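Long-range contacts in hyaluronoglucosaminidase (Apis mellifera, PDB 1FCQ), which hydrolyses hyaluronan as a family 56 glycosidase built on a (beta/alpha) barrel, and is a major allergen of bee venom: residues A[11-15]-A[37-41]; A[19-25]-A[307-313]; A[27-32]-A[316-321]. One frame throughout, in Å; residues are numbered along the deposited sequence.

Contact 1 (A[11-15]-A[37-41])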
loop_
_atom_site.group_PDB
_atom_site.type_symbol
_atom_site.label_atom_id
_atom_site.label_comp_id
_atom_site.label_asym_id
_atom_site.label_seq_id
_atom_site.Cartn_x
_atom_site.Cartn_y
_atom_site.Cartn_z
ATOM N N PHE A 11 4.604 -19.984 1.441
ATOM C CA PHE A 11 4.351 -18.932 0.445
ATOM C C PHE A 11 2.840 -18.768 0.352
ATOM O O PHE A 11 2.130 -19.701 -0.020
ATOM C CB PHE A 11 5.008 -19.315 -0.876
ATOM C CG PHE A 11 5.057 -18.208 -1.891
ATOM C CD1 PHE A 11 6.058 -17.251 -1.832
ATOM C CD2 PHE A 11 4.105 -18.130 -2.891
ATOM C CE1 PHE A 11 6.107 -16.220 -2.755
ATOM C CE2 PHE A 11 4.158 -17.101 -3.824
ATOM C CZ PHE A 11 5.158 -16.154 -3.754
ATOM N N ASN A 12 2.325 -17.612 0.745
ATOM C CA ASN A 12 0.893 -17.365 0.781
ATOM C C ASN A 12 0.442 -16.291 -0.203
ATOM O O ASN A 12 0.919 -15.158 -0.163
ATOM C CB ASN A 12 0.488 -16.935 2.199
ATOM C CG ASN A 12 0.751 -18.010 3.239
ATOM O OD1 ASN A 12 1.334 -17.745 4.293
ATOM N ND2 ASN A 12 0.321 -19.221 2.922
ATOM N N VAL A 13 -0.471 -16.665 -1.098
ATOM C CA VAL A 13 -1.015 -15.698 -2.061
ATOM C C VAL A 13 -2.419 -15.328 -1.590
ATOM O O VAL A 13 -3.247 -16.189 -1.328
ATOM C CB VAL A 13 -1.050 -16.212 -3.504
ATOM C CG1 VAL A 13 -1.548 -15.141 -4.465
ATOM C CG2 VAL A 13 0.349 -16.667 -3.915
ATOM N N TYR A 14 -2.658 -14.024 -1.436
ATOM C CA TYR A 14 -3.952 -13.560 -0.930
ATOM C C TYR A 14 -4.860 -12.897 -1.947
ATOM O O TYR A 14 -4.414 -12.096 -2.767
ATOM C CB TYR A 14 -3.702 -12.511 0.178
ATOM C CG TYR A 14 -3.069 -13.101 1.414
ATOM C CD1 TYR A 14 -1.693 -13.179 1.552
ATOM C CD2 TYR A 14 -3.889 -13.589 2.436
ATOM C CE1 TYR A 14 -1.149 -13.736 2.707
ATOM C CE2 TYR A 14 -3.343 -14.135 3.579
ATOM C CZ TYR A 14 -1.974 -14.191 3.699
ATOM O OH TYR A 14 -1.414 -14.748 4.836
ATOM N N TRP A 15 -6.161 -13.229 -1.846
ATOM C CA TRP A 15 -7.120 -12.596 -2.758
ATOM C C TRP A 15 -7.602 -11.277 -2.155
ATOM O O TRP A 15 -8.281 -11.303 -1.129
ATOM C CB TRP A 15 -8.320 -13.523 -2.941
ATOM C CG TRP A 15 -9.269 -13.174 -4.053
ATOM C CD1 TRP A 15 -10.574 -12.799 -3.933
ATOM C CD2 TRP A 15 -8.997 -13.205 -5.464
ATOM N NE1 TRP A 15 -11.136 -12.585 -5.168
ATOM C CE2 TRP A 15 -10.179 -12.838 -6.125
ATOM C CE3 TRP A 15 -7.871 -13.522 -6.218
ATOM C CZ2 TRP A 15 -10.267 -12.773 -7.517
ATOM C CZ3 TRP A 15 -7.950 -13.464 -7.602
ATOM C CH2 TRP A 15 -9.143 -13.090 -8.222
ATOM N N GLY A 37 -5.415 -22.228 -5.505
ATOM C CA GLY A 37 -4.667 -22.296 -4.258
ATOM C C GLY A 37 -4.418 -20.947 -3.605
ATOM O O GLY A 37 -3.502 -20.817 -2.791
ATOM N N ILE A 38 -5.240 -19.969 -3.970
ATOM C CA ILE A 38 -5.089 -18.627 -3.387
ATOM C C ILE A 38 -5.902 -18.567 -2.103
ATOM O O ILE A 38 -6.996 -19.140 -2.011
ATOM C CB ILE A 38 -5.594 -17.581 -4.394
ATOM C CG1 ILE A 38 -4.709 -17.606 -5.646
ATOM C CG2 ILE A 38 -5.624 -16.190 -3.769
ATOM C CD1 ILE A 38 -5.379 -16.977 -6.868
ATOM N N LEU A 39 -5.325 -17.918 -1.081
ATOM C CA LEU A 39 -6.042 -17.758 0.184
ATOM C C LEU A 39 -7.181 -16.769 -0.023
ATOM O O LEU A 39 -7.000 -15.664 -0.572
ATOM C CB LEU A 39 -5.102 -17.260 1.285
ATOM C CG LEU A 39 -3.930 -18.207 1.592
ATOM C CD1 LEU A 39 -3.081 -17.607 2.710
ATOM C CD2 LEU A 39 -4.404 -19.596 1.972
ATOM N N GLN A 40 -8.374 -17.170 0.388
ATOM C CA GLN A 40 -9.600 -16.441 0.151
ATOM C C GLN A 40 -10.442 -16.352 1.422
ATOM O O GLN A 40 -10.667 -17.345 2.125
ATOM C CB GLN A 40 -10.399 -17.172 -0.942
ATOM C CG GLN A 40 -11.663 -16.503 -1.436
ATOM C CD GLN A 40 -12.217 -17.210 -2.665
ATOM O OE1 GLN A 40 -12.024 -18.421 -2.852
ATOM N NE2 GLN A 40 -12.889 -16.436 -3.506
ATOM N N ASN A 41 -10.860 -15.117 1.696
ATOM C CA ASN A 41 -11.742 -14.879 2.835
ATOM C C ASN A 41 -13.003 -15.737 2.732
ATOM O O ASN A 41 -13.467 -16.002 1.625
ATOM C CB ASN A 41 -12.181 -13.427 2.929
ATOM C CG ASN A 41 -11.077 -12.494 3.399
ATOM O OD1 ASN A 41 -10.269 -12.850 4.248
ATOM N ND2 ASN A 41 -11.094 -11.297 2.858
HETATM O O HOH W 1 -1.433 -19.454 -1.420
HETATM O O HOH W 2 -10.178 -12.985 -0.009
#
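Leu39 lies alongside Tyr14, the two side chains pointing the same way, and lays its CD1 methyl over one face of the phenol ring in a CH-pi contact, 4.0 Å from CD1 to the Tyr14 ring centroid. With CG turned beside its own backbone N (chi1 -61°), Leu39 carries CD1 to the Tyr14 ring and also to Asn12 CB. Ile38 turns to other neighbours: its CG1 meets Val13 CG1 at 4.2 Å, while CG2 rests against Val13 O and Trp15 CB. Tyr14 and Leu39 form a single backbone bridge, in which Leu39 N gives a hydrogen bond to Val13 O (2.7 Å) and Trp15 N gives one to Leu39 O (2.9 Å). Residues 38-40 thus run parallel to strand 12-16, the first strand of the TIM-type barrel, along one edge, while strand 297-301 bonds to the other edge of strand 12-16 through Asn12 and Tyr14. Beyond the bridge the backbones are joined by water: one molecule accepts from Val13 N and donates to Gly37 O, and a second accepts from Asn41 N and donates to Trp15 O. The Trp15 indole NE1 is hydrogen-bonded to Thr19 OG1.

Contact 2 (A[19-25]-A[307-313])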
loop_
_atom_site.group_PDB
_atom_site.type_symbol
_atom_site.label_atom_id
_atom_site.label_comp_id
_atom_site.label_asym_id
_atom_site.label_seq_id
_atom_site.Cartn_x
_atom_site.Cartn_y
_atom_site.Cartn_z
ATOM N N THR A 19 -14.321 -9.089 -5.516
ATOM C CA THR A 19 -15.279 -9.930 -6.222
ATOM C C THR A 19 -16.568 -10.076 -5.451
ATOM O O THR A 19 -17.572 -10.510 -6.028
ATOM C CB THR A 19 -14.658 -11.289 -6.586
ATOM O OG1 THR A 19 -13.927 -11.815 -5.474
ATOM C CG2 THR A 19 -13.698 -11.103 -7.763
ATOM N N PHE A 20 -16.686 -9.605 -4.197
ATOM C CA PHE A 20 -17.970 -9.616 -3.510
ATOM C C PHE A 20 -19.023 -8.869 -4.323
ATOM O O PHE A 20 -20.205 -9.219 -4.268
ATOM C CB PHE A 20 -17.844 -9.008 -2.103
ATOM C CG PHE A 20 -17.676 -7.515 -2.112
ATOM C CD1 PHE A 20 -18.777 -6.679 -2.023
ATOM C CD2 PHE A 20 -16.418 -6.941 -2.210
ATOM C CE1 PHE A 20 -18.628 -5.306 -2.051
ATOM C CE2 PHE A 20 -16.264 -5.568 -2.224
ATOM C CZ PHE A 20 -17.373 -4.746 -2.139
ATOM N N MET A 21 -18.630 -7.879 -5.115
ATOM C CA MET A 21 -19.505 -7.082 -5.957
ATOM C C MET A 21 -20.139 -7.923 -7.062
ATOM O O MET A 21 -21.121 -7.468 -7.667
ATOM C CB MET A 21 -18.723 -5.931 -6.619
ATOM C CG MET A 21 -17.859 -5.168 -5.612
ATOM S SD MET A 21 -16.738 -4.003 -6.423
ATOM C CE MET A 21 -17.994 -2.924 -7.133
ATOM N N CYS A 22 -19.613 -9.094 -7.347
ATOM C CA CYS A 22 -20.148 -9.968 -8.387
ATOM C C CYS A 22 -21.094 -11.024 -7.848
ATOM O O CYS A 22 -21.732 -11.774 -8.610
ATOM C CB CYS A 22 -18.976 -10.693 -9.066
ATOM S SG CYS A 22 -17.746 -9.567 -9.765
ATOM N N HIS A 23 -21.172 -11.170 -6.518
ATOM C CA HIS A 23 -22.005 -12.190 -5.920
ATOM C C HIS A 23 -23.479 -11.981 -6.251
ATOM O O HIS A 23 -24.152 -12.997 -6.446
ATOM C CB HIS A 23 -21.816 -12.347 -4.412
ATOM C CG HIS A 23 -20.406 -12.607 -3.972
ATOM N ND1 HIS A 23 -20.062 -12.556 -2.630
ATOM C CD2 HIS A 23 -19.266 -12.857 -4.654
ATOM C CE1 HIS A 23 -18.768 -12.819 -2.514
ATOM N NE2 HIS A 23 -18.263 -12.992 -3.726
ATOM N N LYS A 24 -23.967 -10.762 -6.388
ATOM C CA LYS A 24 -25.352 -10.491 -6.745
ATOM C C LYS A 24 -25.712 -11.085 -8.101
ATOM O O LYS A 24 -26.893 -11.310 -8.379
ATOM C CB LYS A 24 -25.600 -8.975 -6.752
ATOM C CG LYS A 24 -24.861 -8.224 -7.846
ATOM C CD LYS A 24 -25.216 -6.747 -7.892
ATOM C CE LYS A 24 -24.506 -5.970 -6.796
ATOM N NZ LYS A 24 -23.047 -5.782 -7.054
ATOM N N TYR A 25 -24.734 -11.345 -8.956
ATOM C CA TYR A 25 -24.927 -11.920 -10.267
ATOM C C TYR A 25 -24.694 -13.418 -10.310
ATOM O O TYR A 25 -24.669 -14.012 -11.388
ATOM C CB TYR A 25 -24.025 -11.238 -11.297
ATOM C CG TYR A 25 -24.011 -9.732 -11.243
ATOM C CD1 TYR A 25 -22.825 -9.061 -10.957
ATOM C CD2 TYR A 25 -25.151 -8.974 -11.460
ATOM C CE1 TYR A 25 -22.790 -7.681 -10.886
ATOM C CE2 TYR A 25 -25.124 -7.592 -11.400
ATOM C CZ TYR A 25 -23.936 -6.955 -11.114
ATOM O OH TYR A 25 -23.887 -5.581 -11.054
ATOM N N ILE A 307 -15.048 -4.182 -11.750
ATOM C CA ILE A 307 -15.916 -5.342 -11.624
ATOM C C ILE A 307 -17.217 -4.992 -10.900
ATOM O O ILE A 307 -17.628 -5.638 -9.939
ATOM C CB ILE A 307 -15.247 -6.492 -10.848
ATOM C CG1 ILE A 307 -14.452 -5.931 -9.658
ATOM C CG2 ILE A 307 -14.360 -7.343 -11.738
ATOM C CD1 ILE A 307 -13.924 -7.056 -8.780
ATOM N N ASN A 308 -17.837 -3.902 -11.360
ATOM C CA ASN A 308 -19.053 -3.432 -10.703
ATOM C C ASN A 308 -20.291 -3.603 -11.570
ATOM O O ASN A 308 -21.307 -2.940 -11.359
ATOM C CB ASN A 308 -18.874 -1.978 -10.274
ATOM C CG ASN A 308 -18.471 -1.051 -11.386
ATOM O OD1 ASN A 308 -18.293 -1.434 -12.543
ATOM N ND2 ASN A 308 -18.308 0.229 -11.054
ATOM N N THR A 309 -20.172 -4.425 -12.601
ATOM C CA THR A 309 -21.276 -4.769 -13.476
ATOM C C THR A 309 -21.139 -6.272 -13.750
ATOM O O THR A 309 -20.027 -6.797 -13.678
ATOM C CB THR A 309 -21.376 -4.080 -14.844
ATOM O OG1 THR A 309 -20.325 -4.525 -15.711
ATOM C CG2 THR A 309 -21.350 -2.570 -14.748
ATOM N N LYS A 310 -22.255 -6.893 -14.133
ATOM C CA LYS A 310 -22.187 -8.327 -14.429
ATOM C C LYS A 310 -21.189 -8.602 -15.536
ATOM O O LYS A 310 -20.387 -9.534 -15.468
ATOM C CB LYS A 310 -23.568 -8.888 -14.756
ATOM C CG LYS A 310 -23.558 -10.400 -14.933
ATOM C CD LYS A 310 -24.963 -10.985 -14.878
ATOM C CE LYS A 310 -24.868 -12.505 -14.974
ATOM N NZ LYS A 310 -26.178 -13.159 -14.721
ATOM N N ALA A 311 -21.218 -7.822 -16.626
ATOM C CA ALA A 311 -20.291 -8.027 -17.731
ATOM C C ALA A 311 -18.840 -7.834 -17.313
ATOM O O ALA A 311 -17.974 -8.582 -17.783
ATOM C CB ALA A 311 -20.617 -7.116 -18.905
ATOM N N LYS A 312 -18.551 -6.859 -16.447
ATOM C CA LYS A 312 -17.177 -6.706 -15.965
ATOM C C LYS A 312 -16.775 -7.909 -15.117
ATOM O O LYS A 312 -15.638 -8.366 -15.232
ATOM C CB LYS A 312 -17.000 -5.424 -15.144
ATOM C CG LYS A 312 -17.101 -4.177 -16.017
ATOM C CD LYS A 312 -17.112 -2.929 -15.150
ATOM C CE LYS A 312 -17.229 -1.669 -15.993
ATOM N NZ LYS A 312 -17.140 -0.453 -15.139
ATOM N N CYS A 313 -17.690 -8.403 -14.289
ATOM C CA CYS A 313 -17.450 -9.600 -13.496
ATOM C C CYS A 313 -17.134 -10.800 -14.379
ATOM O O CYS A 313 -16.195 -11.549 -14.124
ATOM C CB CYS A 313 -18.662 -9.917 -12.617
ATOM S SG CYS A 313 -18.823 -8.693 -11.271
#
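Both half-cystines place SG beside their own backbone N, Cys22 with chi1 -57° and Cys313 with chi1 -71°, and the two sulfurs meet in a disulfide of 2.0 Å between Cys22 SG and Cys313 SG, twisted to chi3 -83°. The bond ties the irregular, helically coiled residues 19-24 covalently to the first turn of helix 310-328. Beside it, the Tyr25 ring is sandwiched between two lysine chains. Lys310 CB sits 3.6 Å from the Tyr25 ring centroid, nearly over the middle of one face, and its extended aliphatic chain slides past the tyrosine in the opposite direction; Lys24 CG covers the other face. Cys313 SG approaches the same ring at its edge, 4.0 Å from Tyr25 CD1, a sulfur-aromatic contact. Met21 closes the other end of the interface: its chain bends at CG-SD and lays CE against Asn308 CB at 3.4 Å, while Met21 CB packs on Ile307 O, a buried carbonyl oxygen that has no polar partner in the model. Ile307 also reaches Thr19 with its CD1 methyl. Thr309 is the N-cap of the helix, its OG1 accepting from Lys312 N at 3.0 Å. The contact thereby joins the loop that leaves strand 12-16 to the start of the last helix, where Phe316, about one turn beyond Cys313, packs on both Thr19 and Ile307.

Contact 3 (A[27-32]-A[316-321])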
loop_
_atom_site.group_PDB
_atom_site.type_symbol
_atom_site.label_atom_id
_atom_site.label_comp_id
_atom_site.label_asym_id
_atom_site.label_seq_id
_atom_site.Cartn_x
_atom_site.Cartn_y
_atom_site.Cartn_z
ATOM N N LEU A 27 -21.926 -14.929 -9.194
ATOM C CA LEU A 27 -20.519 -15.257 -9.435
ATOM C C LEU A 27 -19.758 -15.134 -8.115
ATOM O O LEU A 27 -19.450 -14.016 -7.709
ATOM C CB LEU A 27 -19.934 -14.355 -10.513
ATOM C CG LEU A 27 -20.745 -14.272 -11.813
ATOM C CD1 LEU A 27 -20.342 -13.020 -12.573
ATOM C CD2 LEU A 27 -20.612 -15.538 -12.633
ATOM N N ARG A 28 -19.513 -16.281 -7.505
ATOM C CA ARG A 28 -18.885 -16.308 -6.190
ATOM C C ARG A 28 -17.389 -16.511 -6.203
ATOM O O ARG A 28 -16.763 -16.540 -5.141
ATOM C CB ARG A 28 -19.533 -17.420 -5.344
ATOM C CG ARG A 28 -20.984 -17.142 -4.990
ATOM C CD ARG A 28 -21.458 -17.949 -3.801
ATOM N NE ARG A 28 -21.618 -19.374 -4.042
ATOM C CZ ARG A 28 -21.843 -20.273 -3.085
ATOM N NH1 ARG A 28 -21.921 -19.904 -1.813
ATOM N NH2 ARG A 28 -21.989 -21.555 -3.394
ATOM N N PHE A 29 -16.776 -16.719 -7.360
ATOM C CA PHE A 29 -15.340 -16.890 -7.489
ATOM C C PHE A 29 -14.751 -17.951 -6.587
ATOM O O PHE A 29 -13.616 -17.826 -6.108
ATOM C CB PHE A 29 -14.667 -15.509 -7.261
ATOM C CG PHE A 29 -14.866 -14.634 -8.481
ATOM C CD1 PHE A 29 -16.046 -13.939 -8.664
ATOM C CD2 PHE A 29 -13.865 -14.539 -9.441
ATOM C CE1 PHE A 29 -16.245 -13.149 -9.785
ATOM C CE2 PHE A 29 -14.064 -13.746 -10.560
ATOM C CZ PHE A 29 -15.236 -13.039 -10.728
ATOM N N GLU A 30 -15.402 -19.115 -6.467
ATOM C CA GLU A 30 -14.871 -20.208 -5.669
ATOM C C GLU A 30 -13.568 -20.769 -6.219
ATOM O O GLU A 30 -12.747 -21.286 -5.474
ATOM C CB GLU A 30 -15.888 -21.347 -5.528
ATOM C CG GLU A 30 -17.254 -20.878 -5.069
ATOM C CD GLU A 30 -18.260 -20.671 -6.180
ATOM O OE1 GLU A 30 -17.876 -20.307 -7.315
ATOM O OE2 GLU A 30 -19.460 -20.894 -5.881
ATOM N N GLU A 31 -13.305 -20.654 -7.519
ATOM C CA GLU A 31 -12.095 -21.162 -8.121
ATOM C C GLU A 31 -10.840 -20.478 -7.598
ATOM O O GLU A 31 -9.791 -21.109 -7.659
ATOM C CB GLU A 31 -12.114 -21.108 -9.649
ATOM C CG GLU A 31 -12.204 -19.710 -10.217
ATOM C CD GLU A 31 -13.620 -19.235 -10.431
ATOM O OE1 GLU A 31 -13.835 -18.550 -11.460
ATOM O OE2 GLU A 31 -14.540 -19.518 -9.637
ATOM N N VAL A 32 -10.957 -19.260 -7.053
ATOM C CA VAL A 32 -9.757 -18.632 -6.483
ATOM C C VAL A 32 -9.016 -19.559 -5.538
ATOM O O VAL A 32 -7.815 -19.744 -5.664
ATOM C CB VAL A 32 -10.203 -17.356 -5.730
ATOM C CG1 VAL A 32 -9.098 -16.752 -4.892
ATOM C CG2 VAL A 32 -10.667 -16.332 -6.763
ATOM N N PHE A 316 -13.689 -10.362 -16.022
ATOM C CA PHE A 316 -12.606 -10.598 -15.062
ATOM C C PHE A 316 -12.469 -12.078 -14.747
ATOM O O PHE A 316 -11.354 -12.613 -14.690
ATOM C CB PHE A 316 -12.797 -9.760 -13.775
ATOM C CG PHE A 316 -11.694 -10.146 -12.804
ATOM C CD1 PHE A 316 -10.377 -9.857 -13.116
ATOM C CD2 PHE A 316 -11.992 -10.828 -11.644
ATOM C CE1 PHE A 316 -9.358 -10.219 -12.243
ATOM C CE2 PHE A 316 -10.978 -11.197 -10.769
ATOM C CZ PHE A 316 -9.664 -10.896 -11.076
ATOM N N ARG A 317 -13.597 -12.776 -14.604
ATOM C CA ARG A 317 -13.590 -14.209 -14.349
ATOM C C ARG A 317 -12.937 -14.944 -15.518
ATOM O O ARG A 317 -12.145 -15.849 -15.343
ATOM C CB ARG A 317 -15.007 -14.726 -14.092
ATOM C CG ARG A 317 -15.010 -16.144 -13.530
ATOM C CD ARG A 317 -16.377 -16.555 -13.002
ATOM N NE ARG A 317 -16.338 -17.735 -12.155
ATOM C CZ ARG A 317 -16.995 -18.012 -11.041
ATOM N NH1 ARG A 317 -17.841 -17.189 -10.438
ATOM N NH2 ARG A 317 -16.826 -19.179 -10.422
ATOM N N GLU A 318 -13.206 -14.503 -16.754
ATOM C CA GLU A 318 -12.559 -15.104 -17.918
ATOM C C GLU A 318 -11.049 -14.913 -17.841
ATOM O O GLU A 318 -10.264 -15.840 -18.053
ATOM C CB GLU A 318 -13.110 -14.415 -19.152
ATOM C CG GLU A 318 -12.856 -15.001 -20.511
ATOM C CD GLU A 318 -13.737 -14.302 -21.560
ATOM O OE1 GLU A 318 -13.167 -13.433 -22.242
ATOM O OE2 GLU A 318 -14.937 -14.622 -21.657
ATOM N N TYR A 319 -10.612 -13.698 -17.478
ATOM C CA TYR A 319 -9.171 -13.434 -17.363
ATOM C C TYR A 319 -8.549 -14.295 -16.281
ATOM O O TYR A 319 -7.443 -14.850 -16.398
ATOM C CB TYR A 319 -8.916 -11.952 -17.075
ATOM C CG TYR A 319 -7.454 -11.618 -16.870
ATOM C CD1 TYR A 319 -6.532 -11.648 -17.902
ATOM C CD2 TYR A 319 -6.999 -11.238 -15.606
ATOM C CE1 TYR A 319 -5.199 -11.330 -17.699
ATOM C CE2 TYR A 319 -5.680 -10.919 -15.399
ATOM C CZ TYR A 319 -4.776 -10.974 -16.430
ATOM O OH TYR A 319 -3.464 -10.634 -16.219
ATOM N N LEU A 320 -9.229 -14.411 -15.134
ATOM C CA LEU A 320 -8.779 -15.260 -14.047
ATOM C C LEU A 320 -8.590 -16.718 -14.484
ATOM O O LEU A 320 -7.596 -17.345 -14.152
ATOM C CB LEU A 320 -9.758 -15.213 -12.863
ATOM C CG LEU A 320 -9.525 -16.190 -11.714
ATOM C CD1 LEU A 320 -8.165 -15.915 -11.054
ATOM C CD2 LEU A 320 -10.620 -16.128 -10.659
ATOM N N ASN A 321 -9.545 -17.248 -15.237
ATOM C CA ASN A 321 -9.477 -18.653 -15.654
ATOM C C ASN A 321 -8.563 -18.848 -16.851
ATOM O O ASN A 321 -7.908 -19.895 -16.924
ATOM C CB ASN A 321 -10.912 -19.156 -15.819
ATOM C CG ASN A 321 -11.532 -19.361 -14.435
ATOM O OD1 ASN A 321 -10.989 -20.102 -13.614
ATOM N ND2 ASN A 321 -12.648 -18.716 -14.143
HETATM O O HOH W 3 -19.808 -18.895 -8.779
#
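Glu31 and Arg317 carry the charged part of the interface, the carboxylate and guanidinium planes turned 42° apart. A salt bridge joins them, with Arg317 NE giving Glu31 OE1 a weak, bent hydrogen bond of 2.7 Å. Asn321 ND2 donates a straighter bond to the anti side of the same OE1 at 2.9 Å, from out of the carboxylate plane, so two donors hold that oxygen; Asn321 OD1 is hydrogen-bonded to Tyr36 OH, which steadies the amide. Glu30 adds a long, weak salt bridge, with OE1 3.5 Å from Arg317 NH2, and its OE2 pairs weakly with Arg28 NE, extending the network of charges. A water links Arg28 N, Glu30 OE1 and Arg317 NH1. The guanidinium also makes a cation-pi contact: Arg317 CZ stands 4.8 Å from the centroid of the Phe29 ring, only 12° off its normal. Arg317 CG lies anti to its backbone N and the chain runs on extended to NE, passing antiparallel to the phenylalanine. Apolar contacts complete the interface. Phe29 CE2 touches Phe316 CD2 at 3.7 Å, the two rings inclined at 28° but slid too far apart to overlap much. Leu320 CD2 fits at the edge of the Phe29 ring, 3.8 Å from Phe29 CD2, and reaches Val32 CG2 as well. Residues 27-32 run from the loop into helix 31-34 and pack against helix 310-328; Val32 and Leu320 both press on Trp15 of strand 12-16.

In the fold
Contact 1 closes the excursion between residues 15 and 37 on itself, while contacts 2 and 3 fasten that excursion to residues 307-321, using successive turns of helix 310-328, their centres about 10 Å apart. They meet where Cys22 O lies 3.2 Å from Leu27 N, a probable hydrogen bond, and where Cys313 CB packs on Leu27 CD1. Contacts 1 and 3, with centres about 14 Å apart, join through Ile38 N and Val32 O at 3.1 Å and through Gln40 NE2 and Phe29 O at 3.0 Å, both probable hydrogen bonds. Segment 19-25 of contact 2 follows shortly after segment 11-15 of contact 1; the two contacts' centres are about 20 Å apart.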